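Long-range contacts in tapirin (Caldicellulosiruptor kristjanssonii, PDB 6N2B), which binds cellulose and probably helps its extremely thermophilic bacterium adhere to plant material: residues T222-S227 against E528-R533; T354-Q359 against T401-P406; S419-T424 against L546-P551; V341-R346 against V362-R367. All coordinates share one frame; numbering follows the deposited sequence. Where two conformers were deposited one is given.

Contact 1 of 4, residues T222-S227 against E528-R533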
# COMPACT_ATOMS: atom_id res chain seq x y z
N THR A 222 4.63 8.59 -4.89
CA THR A 222 4.79 7.36 -5.65
C THR A 222 5.79 6.49 -4.92
O THR A 222 6.88 6.95 -4.57
CB THR A 222 5.29 7.64 -7.07
OG1 THR A 222 4.33 8.43 -7.79
CG2 THR A 222 5.53 6.34 -7.78
N VAL A 223 5.42 5.24 -4.68
CA VAL A 223 6.38 4.23 -4.28
C VAL A 223 6.52 3.24 -5.44
O VAL A 223 5.53 2.76 -6.00
CB VAL A 223 5.99 3.55 -2.96
CG1 VAL A 223 4.53 3.16 -2.96
CG2 VAL A 223 6.87 2.34 -2.75
N ARG A 224 7.77 2.98 -5.82
CA ARG A 224 8.10 2.18 -6.99
C ARG A 224 8.98 1.02 -6.51
O ARG A 224 10.15 1.22 -6.18
CB ARG A 224 8.81 3.04 -8.04
CG ARG A 224 9.40 2.29 -9.21
CD ARG A 224 10.21 3.23 -10.13
NE ARG A 224 9.39 4.34 -10.63
CZ ARG A 224 8.76 4.33 -11.80
NH1 ARG A 224 8.89 3.27 -12.58
NH2 ARG A 224 8.01 5.36 -12.18
N GLY A 225 8.39 -0.18 -6.48
CA GLY A 225 9.07 -1.36 -6.00
C GLY A 225 8.89 -1.52 -4.52
O GLY A 225 8.26 -0.71 -3.83
N GLY A 226 9.48 -2.60 -4.01
CA GLY A 226 9.42 -2.92 -2.60
C GLY A 226 8.00 -3.22 -2.14
O GLY A 226 7.08 -3.42 -2.93
N SER A 227 7.84 -3.23 -0.83
CA SER A 227 6.53 -3.47 -0.26
C SER A 227 6.21 -2.37 0.74
O SER A 227 7.06 -1.56 1.12
CB SER A 227 6.47 -4.84 0.40
OG SER A 227 6.77 -5.86 -0.53
N GLU A 528 8.96 10.77 -5.10
CA GLU A 528 9.09 9.54 -5.86
C GLU A 528 10.04 8.68 -5.05
O GLU A 528 11.26 8.89 -5.11
CB GLU A 528 9.61 9.82 -7.27
CG GLU A 528 10.22 8.63 -8.02
CD GLU A 528 9.24 7.96 -8.96
OE1 GLU A 528 8.26 8.65 -9.38
OE2 GLU A 528 9.43 6.76 -9.27
N LEU A 529 9.51 7.74 -4.27
CA LEU A 529 10.32 6.85 -3.44
C LEU A 529 10.57 5.55 -4.21
O LEU A 529 9.66 4.74 -4.40
CB LEU A 529 9.62 6.55 -2.11
CG LEU A 529 10.22 5.40 -1.29
CD1 LEU A 529 11.61 5.75 -0.86
CD2 LEU A 529 9.39 5.11 -0.07
N ILE A 530 11.81 5.35 -4.64
CA ILE A 530 12.18 4.16 -5.41
C ILE A 530 12.84 3.18 -4.46
O ILE A 530 13.94 3.43 -3.97
CB ILE A 530 13.12 4.52 -6.58
CG1 ILE A 530 12.56 5.67 -7.40
CG2 ILE A 530 13.38 3.30 -7.45
CD1 ILE A 530 13.28 5.85 -8.73
N TYR A 531 12.20 2.04 -4.22
CA TYR A 531 12.76 1.07 -3.28
C TYR A 531 14.11 0.56 -3.77
O TYR A 531 14.29 0.24 -4.95
CB TYR A 531 11.78 -0.09 -3.07
CG TYR A 531 12.40 -1.31 -2.41
CD1 TYR A 531 12.60 -1.36 -1.03
CD2 TYR A 531 12.80 -2.42 -3.16
CE1 TYR A 531 13.17 -2.46 -0.43
CE2 TYR A 531 13.36 -3.52 -2.58
CZ TYR A 531 13.56 -3.54 -1.21
OH TYR A 531 14.13 -4.65 -0.61
N LYS A 532 15.09 0.54 -2.87
CA LYS A 532 16.38 -0.09 -3.12
C LYS A 532 16.81 -0.81 -1.85
O LYS A 532 16.99 -0.17 -0.81
CB LYS A 532 17.45 0.93 -3.55
CG LYS A 532 17.19 1.63 -4.88
CD LYS A 532 17.57 0.77 -6.09
CE LYS A 532 17.14 1.41 -7.41
NZ LYS A 532 17.66 0.73 -8.64
N ARG A 533 16.93 -2.13 -1.93
CA ARG A 533 17.32 -2.91 -0.76
C ARG A 533 18.68 -2.47 -0.24
O ARG A 533 19.63 -2.30 -1.02
CB ARG A 533 17.37 -4.40 -1.11
CG ARG A 533 17.46 -5.28 0.10
CD ARG A 533 17.54 -6.74 -0.29
NE ARG A 533 16.96 -7.55 0.77
CZ ARG A 533 15.69 -7.96 0.79
NH1 ARG A 533 15.25 -8.67 1.82
NH2 ARG A 533 14.87 -7.65 -0.22
O HOH W 1 12.40 -0.01 -7.09
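Arg224 and Glu528 cross at a slant over two parallel strands, and NE of Arg224 donates to OE2 of Glu528 at 2.8 Å in a salt bridge. The carboxylate oxygen sits at the guanidinium edge, with the guanidinium and carboxylate planes 26° apart, nearly coplanar. The bond is diagonal, because in the strand register Glu528 is opposite Thr222 and Arg224 is opposite Ile530. A bend at chi2 (97°) swings the Glu528 carboxylate toward the other strand and lays OE1 beside CB of Thr222, 3.9 Å away. With an alanine in place of Glu528, the Arg224 guanidinium would probably lose its counter-charge and be freer to swing.

Val223 and Leu529 point to the opposite, buried face, into the interior of the beta-helix, where strand 207-211 packs on both. Between the faces run parallel-sheet bonds such as Leu529 N to Thr222 O at 2.8 Å. Past the last bridge, Gly226 CA lies over one face of the Tyr531 ring, 3.7 Å from its centroid, in a CH-pi contact; a side chain on Gly226 would run into that ring. The Tyr531 hydroxyl is bonded to the carbonyl of Phe205, and a water bridges O of Arg224 and O of Tyr531. The in-plane salt bridge thus limits how the exposed guanidinium can turn, while bare glycine backbone lets the Tyr531 ring lie close against the chain.

Contact 2 of 4, residues T354-Q359 against T401-P406; sequences TLYCDQ and TFPSYP
Phe402 lays its ring flat under the CB of Tyr356, which stands over the ring centre 3.5 Å from the centroid and only 7° off the ring normal, a CH-pi contact. The two side chains slide past each other in opposite directions, and their rings, with centroids 5.2 Å apart and planes at 54°, are oblique to one another. Their nearest atoms are CD2 of Tyr356 and CD1 of Phe402. With CG of Tyr356 anti to its carbonyl carbon (chi1 -51°), the phenol extends past Phe402 to the next residue of the loop. There CD of Pro403 rests over the centre of the Tyr356 ring, 3.5 Å from its centroid, so that one tyrosine offers its CB to a phenylalanine and a ring face to a proline.

The strand belongs to one face of a parallel beta-helix, and 401-406 is part of the irregular segment that runs along the outside of that face after strand 393-396. The chain turns a corner at Asp358, and the far rim of Phe402 reaches this bend: CZ lies 3.5 Å from Cys357 O, and Asp358 N is at the ring edge. Arg379 joins the two sides, making a cation-pi contact with Phe402 and a salt bridge with Asp358. On the neighbouring strand, Ile335 is touched by Tyr356, Pro403 and Tyr405 alike. Farther along the loop, Tyr405 bonds through its hydroxyl to Asp317 and meets the ring of Tyr315.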
# COMPACT_ATOMS: atom_id res chain seq x y z
N THR A 354 -14.29 -17.64 -11.56
CA THR A 354 -15.47 -17.98 -10.77
C THR A 354 -15.54 -17.07 -9.56
O THR A 354 -14.58 -16.97 -8.79
CB THR A 354 -15.45 -19.45 -10.30
OG1 THR A 354 -15.42 -20.33 -11.44
CG2 THR A 354 -16.69 -19.74 -9.50
N LEU A 355 -16.67 -16.41 -9.38
CA LEU A 355 -16.97 -15.69 -8.15
C LEU A 355 -17.89 -16.53 -7.28
O LEU A 355 -18.88 -17.08 -7.77
CB LEU A 355 -17.63 -14.34 -8.47
CG LEU A 355 -18.27 -13.61 -7.27
CD1 LEU A 355 -17.26 -13.43 -6.16
CD2 LEU A 355 -18.86 -12.26 -7.65
N TYR A 356 -17.57 -16.65 -5.99
CA TYR A 356 -18.50 -17.18 -4.99
C TYR A 356 -18.82 -16.07 -4.01
O TYR A 356 -17.91 -15.42 -3.50
CB TYR A 356 -17.92 -18.36 -4.23
CG TYR A 356 -17.34 -19.47 -5.08
CD1 TYR A 356 -16.07 -19.34 -5.65
CD2 TYR A 356 -18.05 -20.66 -5.30
CE1 TYR A 356 -15.52 -20.35 -6.42
CE2 TYR A 356 -17.51 -21.68 -6.08
CZ TYR A 356 -16.24 -21.52 -6.64
OH TYR A 356 -15.69 -22.51 -7.41
N CYS A 357 -20.10 -15.86 -3.74
CA CYS A 357 -20.50 -14.93 -2.69
C CYS A 357 -21.72 -15.49 -1.98
O CYS A 357 -22.59 -16.08 -2.61
CB CYS A 357 -20.81 -13.54 -3.24
SG CYS A 357 -22.04 -13.50 -4.57
N ASP A 358 -21.77 -15.31 -0.65
CA ASP A 358 -22.95 -15.76 0.08
C ASP A 358 -24.18 -14.97 -0.34
O ASP A 358 -25.28 -15.52 -0.44
CB ASP A 358 -22.71 -15.63 1.59
CG ASP A 358 -23.92 -16.05 2.42
OD1 ASP A 358 -24.18 -17.28 2.54
OD2 ASP A 358 -24.63 -15.15 2.95
N GLN A 359 -24.00 -13.69 -0.64
CA GLN A 359 -25.09 -12.85 -1.11
C GLN A 359 -24.66 -12.00 -2.29
O GLN A 359 -23.50 -11.58 -2.39
CB GLN A 359 -25.61 -11.94 0.01
CG GLN A 359 -26.50 -12.66 0.99
CD GLN A 359 -26.82 -11.81 2.18
OE1 GLN A 359 -27.26 -10.66 2.04
NE2 GLN A 359 -26.61 -12.37 3.37
N THR A 401 -21.33 -24.94 -1.60
CA THR A 401 -20.07 -25.15 -0.90
C THR A 401 -18.99 -24.36 -1.61
O THR A 401 -18.73 -24.60 -2.80
CB THR A 401 -19.72 -26.64 -0.86
OG1 THR A 401 -20.47 -27.27 0.18
CG2 THR A 401 -18.22 -26.84 -0.62
N PHE A 402 -18.36 -23.41 -0.90
CA PHE A 402 -17.29 -22.62 -1.50
C PHE A 402 -15.93 -23.27 -1.25
O PHE A 402 -15.77 -24.06 -0.31
CB PHE A 402 -17.29 -21.21 -0.94
CG PHE A 402 -18.54 -20.43 -1.26
CD1 PHE A 402 -19.45 -20.89 -2.21
CD2 PHE A 402 -18.79 -19.22 -0.62
CE1 PHE A 402 -20.59 -20.17 -2.50
CE2 PHE A 402 -19.94 -18.48 -0.92
CZ PHE A 402 -20.84 -18.96 -1.86
N PRO A 403 -14.94 -22.99 -2.08
CA PRO A 403 -13.59 -23.48 -1.80
C PRO A 403 -12.99 -22.77 -0.60
O PRO A 403 -13.53 -21.79 -0.08
CB PRO A 403 -12.80 -23.20 -3.09
CG PRO A 403 -13.64 -22.22 -3.86
CD PRO A 403 -15.06 -22.41 -3.44
N SER A 404 -11.86 -23.29 -0.15
CA SER A 404 -11.23 -22.73 1.03
C SER A 404 -10.35 -21.55 0.64
O SER A 404 -9.80 -21.50 -0.46
CB SER A 404 -10.40 -23.80 1.75
OG SER A 404 -11.24 -24.81 2.30
N TYR A 405 -10.26 -20.58 1.55
CA TYR A 405 -9.27 -19.51 1.45
C TYR A 405 -7.88 -20.13 1.26
O TYR A 405 -7.59 -21.18 1.83
CB TYR A 405 -9.25 -18.64 2.70
CG TYR A 405 -10.30 -17.55 2.75
CD1 TYR A 405 -11.21 -17.36 1.71
CD2 TYR A 405 -10.39 -16.72 3.86
CE1 TYR A 405 -12.18 -16.36 1.78
CE2 TYR A 405 -11.34 -15.74 3.94
CZ TYR A 405 -12.23 -15.55 2.91
OH TYR A 405 -13.16 -14.55 3.03
N PRO A 406 -7.01 -19.50 0.48
CA PRO A 406 -5.63 -19.97 0.39
C PRO A 406 -4.87 -19.65 1.66
O PRO A 406 -5.30 -18.83 2.48
CB PRO A 406 -5.09 -19.20 -0.83
CG PRO A 406 -5.89 -17.95 -0.84
CD PRO A 406 -7.25 -18.28 -0.31

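Contact 3 of 4, residues S419-T424 against L546-P551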
# COMPACT_ATOMS: atom_id res chain seq x y z
N SER A 419 6.47 -8.19 17.08
CA SER A 419 7.28 -9.09 17.89
C SER A 419 8.70 -9.23 17.37
O SER A 419 9.58 -9.68 18.11
CB SER A 419 6.61 -10.46 17.97
OG SER A 419 6.66 -11.13 16.73
N ARG A 420 8.96 -8.86 16.12
CA ARG A 420 10.26 -9.08 15.52
C ARG A 420 11.30 -8.03 15.91
O ARG A 420 12.48 -8.19 15.57
CB ARG A 420 10.13 -9.12 14.00
CG ARG A 420 9.01 -10.00 13.52
CD ARG A 420 9.08 -11.39 14.13
NE ARG A 420 10.33 -12.10 13.82
CZ ARG A 420 10.66 -13.27 14.34
NH1 ARG A 420 11.80 -13.85 14.01
NH2 ARG A 420 9.85 -13.88 15.21
N MET A 421 10.90 -6.97 16.63
CA MET A 421 11.81 -5.89 16.98
C MET A 421 11.46 -5.39 18.36
O MET A 421 10.38 -5.67 18.90
CB MET A 421 11.74 -4.73 15.98
CG MET A 421 10.41 -3.97 15.98
SD MET A 421 10.20 -2.81 14.61
CE MET A 421 10.53 -3.86 13.19
N SER A 422 12.39 -4.63 18.94
CA SER A 422 12.18 -3.98 20.24
C SER A 422 12.61 -2.53 20.08
O SER A 422 13.80 -2.22 20.07
CB SER A 422 12.97 -4.68 21.34
OG SER A 422 12.85 -6.10 21.22
N VAL A 423 11.64 -1.63 19.94
CA VAL A 423 11.94 -0.22 19.75
C VAL A 423 12.32 0.38 21.10
O VAL A 423 11.57 0.25 22.07
CB VAL A 423 10.76 0.52 19.12
CG1 VAL A 423 11.02 2.02 19.08
CG2 VAL A 423 10.51 0.00 17.70
N THR A 424 13.49 1.01 21.16
CA THR A 424 13.88 1.78 22.33
C THR A 424 14.05 3.22 21.87
O THR A 424 13.04 3.90 21.62
CB THR A 424 15.15 1.21 22.99
OG1 THR A 424 16.10 0.79 22.00
CG2 THR A 424 14.81 0.02 23.90
N LEU A 546 17.00 -1.39 15.96
CA LEU A 546 15.66 -1.84 16.30
C LEU A 546 15.62 -3.15 17.06
O LEU A 546 14.53 -3.60 17.43
CB LEU A 546 14.80 -2.01 15.03
CG LEU A 546 14.69 -0.81 14.10
CD1 LEU A 546 13.86 -1.18 12.86
CD2 LEU A 546 14.12 0.40 14.86
N ASN A 547 16.78 -3.79 17.29
CA ASN A 547 16.83 -5.11 17.92
C ASN A 547 15.92 -6.06 17.15
O ASN A 547 14.95 -6.62 17.67
CB ASN A 547 16.47 -5.01 19.40
CG ASN A 547 16.91 -6.23 20.21
OD1 ASN A 547 17.68 -7.06 19.74
ND2 ASN A 547 16.40 -6.33 21.44
N TYR A 548 16.23 -6.17 15.87
CA TYR A 548 15.38 -6.84 14.89
C TYR A 548 15.85 -8.27 14.72
O TYR A 548 17.05 -8.51 14.59
CB TYR A 548 15.43 -6.12 13.54
CG TYR A 548 14.58 -6.81 12.49
CD1 TYR A 548 13.21 -6.96 12.66
CD2 TYR A 548 15.16 -7.33 11.34
CE1 TYR A 548 12.44 -7.59 11.70
CE2 TYR A 548 14.41 -7.96 10.37
CZ TYR A 548 13.05 -8.09 10.55
OH TYR A 548 12.29 -8.73 9.59
N ILE A 549 14.91 -9.21 14.73
CA ILE A 549 15.20 -10.62 14.48
C ILE A 549 14.44 -11.06 13.23
O ILE A 549 13.23 -11.29 13.27
CB ILE A 549 14.82 -11.50 15.69
CG1 ILE A 549 15.48 -10.98 16.97
CG2 ILE A 549 15.25 -12.93 15.44
CD1 ILE A 549 14.57 -10.94 18.15
N PRO A 550 15.13 -11.20 12.10
CA PRO A 550 14.46 -11.64 10.88
C PRO A 550 13.90 -13.05 11.02
O PRO A 550 14.57 -13.93 11.60
CB PRO A 550 15.57 -11.59 9.81
CG PRO A 550 16.84 -11.29 10.55
CD PRO A 550 16.46 -10.65 11.84
N PRO A 551 12.70 -13.29 10.50
CA PRO A 551 11.98 -14.56 10.75
C PRO A 551 12.67 -15.80 10.20
O PRO A 551 12.97 -16.72 10.98
CB PRO A 551 10.63 -14.34 10.06
CG PRO A 551 10.50 -12.85 9.97
CD PRO A 551 11.87 -12.32 9.77
O HOH W 2 13.35 -8.16 19.24
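Arg420 meets Ile549 through both its backbone and its side chain. Its carbonyl O accepts the Ile549 N-H at 2.8 Å, almost head-on, and the CA of Tyr548 adds a CA-H...O contact to the same oxygen. In return, Ile549 O takes two weak bonds from the Arg420 guanidinium, from NE at 3.1 Å and from NH1 at 3.0 Å, both well bent. The side chain can make them because it curls back at chi2 (-52°) and chi3 (-60°), which also brings NE beside CG of Pro551. Phe415 touches both Arg420 and Pro551.

The two segments run in nearly opposite directions, an antiparallel pairing with no regular strand on either side, Arg420 lying at the end of a 3-10 segment. It ties the stretch that follows helix 408-413 to the end of helix 536-546, where Asn547, with positive phi, closes the helix in a Schellman motif. Just before that closure, Leu546 O accepts Ser422 N at 2.8 Å. The next carbonyl, Asn547 O, receives a bond from a water at 2.7 Å as well as a CA-H...O contact from Met421. That water also lies 2.9 Å from Ser422 OG, to which it is hydrogen-bonded, linking the serine hydroxyl to the asparagine backbone.

Beneath these polar links, Met421 sets its CB against CB of Leu546 and its terminal CE 4.1 Å from CD1 of Tyr548. The Tyr548 ring also passes CE1 close to Arg420 CB, while its hydroxyl is held by the backbone N of Leu204.

Contact 4 of 4, residues V341-R346 against V362-R367; sequences VTDNGR and VRNNGR
Val341 presses CG1 against CA of Gly366 at 3.7 Å, the close-fitting side of two turns stacked one on the other. The absence of a side chain on Gly366 matters here, since a CB would run into the carbonyl O of Val341. Val341 and Val362 pair in parallel register and share Val368 as a neighbour, which places them in the buried interior.

Each segment folds into a type I' turn, Thr342 to Gly345 and Arg363 to Gly366, so that corners of successive coils of the beta-helix repeat one above the other. Asn344 N donates to Asn364 O at 3.3 Å, and Arg367 N to Gly345 O at the same distance, the latter from above the carbonyl plane. Asn344 and Asn365 point the same way, with amide planes 11° apart and ND2 of Asn344 3.5 Å from CB of Asn365. CG2 of Thr342, anti to its backbone N, rests against the CB of Arg363.

Toward solvent the fit relaxes. The bond from Asn364 ND2 to Asp343 OD1 is weak, and doubtful because Asn364 has two conformers. At the other end, Arg367 places NH2 over one face of the Arg346 guanidinium, 3.3 Å from NH1, two like charges whose planes lie 43° apart. Arg346 is steadied by NE, which donates to OD1 of Asn327. Replacing it with a leucine is likely to leave Asn327 OD1 without that donor and the NH2 end of Arg367 without the guanidinium face it meets. Arg363 leads away from the turns to a salt bridge with Glu361.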
# COMPACT_ATOMS: atom_id res chain seq x y z
N VAL A 341 -23.45 -4.17 -6.22
CA VAL A 341 -23.19 -3.19 -7.26
C VAL A 341 -24.38 -2.23 -7.27
O VAL A 341 -25.53 -2.66 -7.38
CB VAL A 341 -22.98 -3.85 -8.62
CG1 VAL A 341 -22.47 -2.85 -9.65
CG2 VAL A 341 -22.00 -4.99 -8.47
N THR A 342 -24.10 -0.94 -7.12
CA THR A 342 -25.14 0.08 -7.03
C THR A 342 -24.67 1.31 -7.77
O THR A 342 -23.49 1.43 -8.13
CB THR A 342 -25.44 0.47 -5.57
OG1 THR A 342 -25.30 -0.68 -4.73
CG2 THR A 342 -26.86 1.04 -5.41
N ASP A 343 -25.59 2.24 -7.99
CA ASP A 343 -25.27 3.61 -8.37
C ASP A 343 -24.30 3.64 -9.55
O ASP A 343 -23.30 4.35 -9.54
CB ASP A 343 -24.73 4.39 -7.16
CG ASP A 343 -25.62 4.25 -5.91
OD1 ASP A 343 -26.83 4.60 -5.94
OD2 ASP A 343 -25.10 3.78 -4.88
N ASN A 344 -24.60 2.82 -10.55
CA ASN A 344 -23.91 2.76 -11.84
C ASN A 344 -22.57 2.07 -11.79
O ASN A 344 -21.76 2.25 -12.70
CB ASN A 344 -23.72 4.15 -12.45
CG ASN A 344 -25.00 4.72 -12.95
OD1 ASN A 344 -25.53 5.67 -12.38
ND2 ASN A 344 -25.52 4.15 -14.03
N GLY A 345 -22.30 1.27 -10.78
CA GLY A 345 -21.12 0.43 -10.78
C GLY A 345 -21.19 -0.63 -11.87
O GLY A 345 -22.17 -0.77 -12.61
N ARG A 346 -20.10 -1.40 -11.96
CA ARG A 346 -20.02 -2.55 -12.85
C ARG A 346 -18.99 -3.54 -12.32
O ARG A 346 -17.87 -3.16 -12.01
CB ARG A 346 -19.65 -2.15 -14.29
CG ARG A 346 -19.41 -3.37 -15.16
CD ARG A 346 -19.55 -3.08 -16.63
NE ARG A 346 -18.58 -2.09 -17.11
CZ ARG A 346 -18.26 -1.92 -18.39
NH1 ARG A 346 -18.82 -2.68 -19.33
NH2 ARG A 346 -17.36 -0.99 -18.72
N VAL A 362 -27.72 -6.34 -6.52
CA VAL A 362 -27.53 -5.39 -7.62
C VAL A 362 -28.70 -4.41 -7.59
O VAL A 362 -29.83 -4.80 -7.30
CB VAL A 362 -27.43 -6.09 -8.99
CG1 VAL A 362 -27.03 -5.10 -10.10
CG2 VAL A 362 -26.45 -7.25 -8.92
N ARG A 363 -28.42 -3.14 -7.89
CA ARG A 363 -29.33 -2.07 -7.51
C ARG A 363 -28.99 -0.83 -8.32
O ARG A 363 -27.91 -0.74 -8.90
CB ARG A 363 -29.22 -1.81 -6.00
CG ARG A 363 -30.30 -0.96 -5.36
CD ARG A 363 -30.43 -1.31 -3.88
NE ARG A 363 -30.70 -2.73 -3.66
CZ ARG A 363 -31.91 -3.30 -3.67
NH1 ARG A 363 -33.00 -2.57 -3.89
NH2 ARG A 363 -32.03 -4.61 -3.46
N ASN A 364 -29.94 0.11 -8.36
CA ASN A 364 -29.77 1.45 -8.92
C ASN A 364 -28.81 1.49 -10.12
O ASN A 364 -27.78 2.17 -10.06
CB ASN A 364 -29.27 2.41 -7.85
CG ASN A 364 -30.22 2.55 -6.68
OD1 ASN A 364 -31.41 2.23 -6.79
ND2 ASN A 364 -29.71 3.02 -5.54
N ASN A 365 -29.13 0.75 -11.18
CA ASN A 365 -28.37 0.71 -12.43
C ASN A 365 -27.00 0.08 -12.30
O ASN A 365 -26.18 0.21 -13.21
CB ASN A 365 -28.22 2.10 -13.07
CG ASN A 365 -29.51 2.59 -13.69
OD1 ASN A 365 -30.01 3.65 -13.33
ND2 ASN A 365 -30.07 1.80 -14.63
N GLY A 366 -26.73 -0.62 -11.20
CA GLY A 366 -25.58 -1.50 -11.18
C GLY A 366 -25.69 -2.56 -12.25
O GLY A 366 -26.79 -2.95 -12.67
N ARG A 367 -24.54 -3.02 -12.74
CA ARG A 367 -24.48 -4.06 -13.75
C ARG A 367 -23.47 -5.11 -13.33
O ARG A 367 -22.39 -4.78 -12.84
CB ARG A 367 -24.10 -3.47 -15.12
CG ARG A 367 -24.96 -2.29 -15.54
CD ARG A 367 -25.06 -2.14 -17.06
NE ARG A 367 -23.76 -2.14 -17.74
CZ ARG A 367 -22.81 -1.21 -17.59
NH1 ARG A 367 -22.98 -0.19 -16.76
NH2 ARG A 367 -21.68 -1.31 -18.28

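Contacts 2 and 4 belong to the same part of the beta-helix: strands 354-357 and 359-363 follow each other in the chain, and the contact centres are 22 Å apart, one at an outer face and the other at a corner. Contact 1 lies on the other side of the chain's centre, its nearest atoms about 25 Å from those of contact 4, and closes a loop in which contacts 2 and 4 are both nested. Contact 3 alternates with contact 1 along the chain and comes within about 8 Å of it between nearest atoms. All four lie away from the calcium site; a glycerol, probably from crystallisation, sits about 3 Å from the Glu528 side chain.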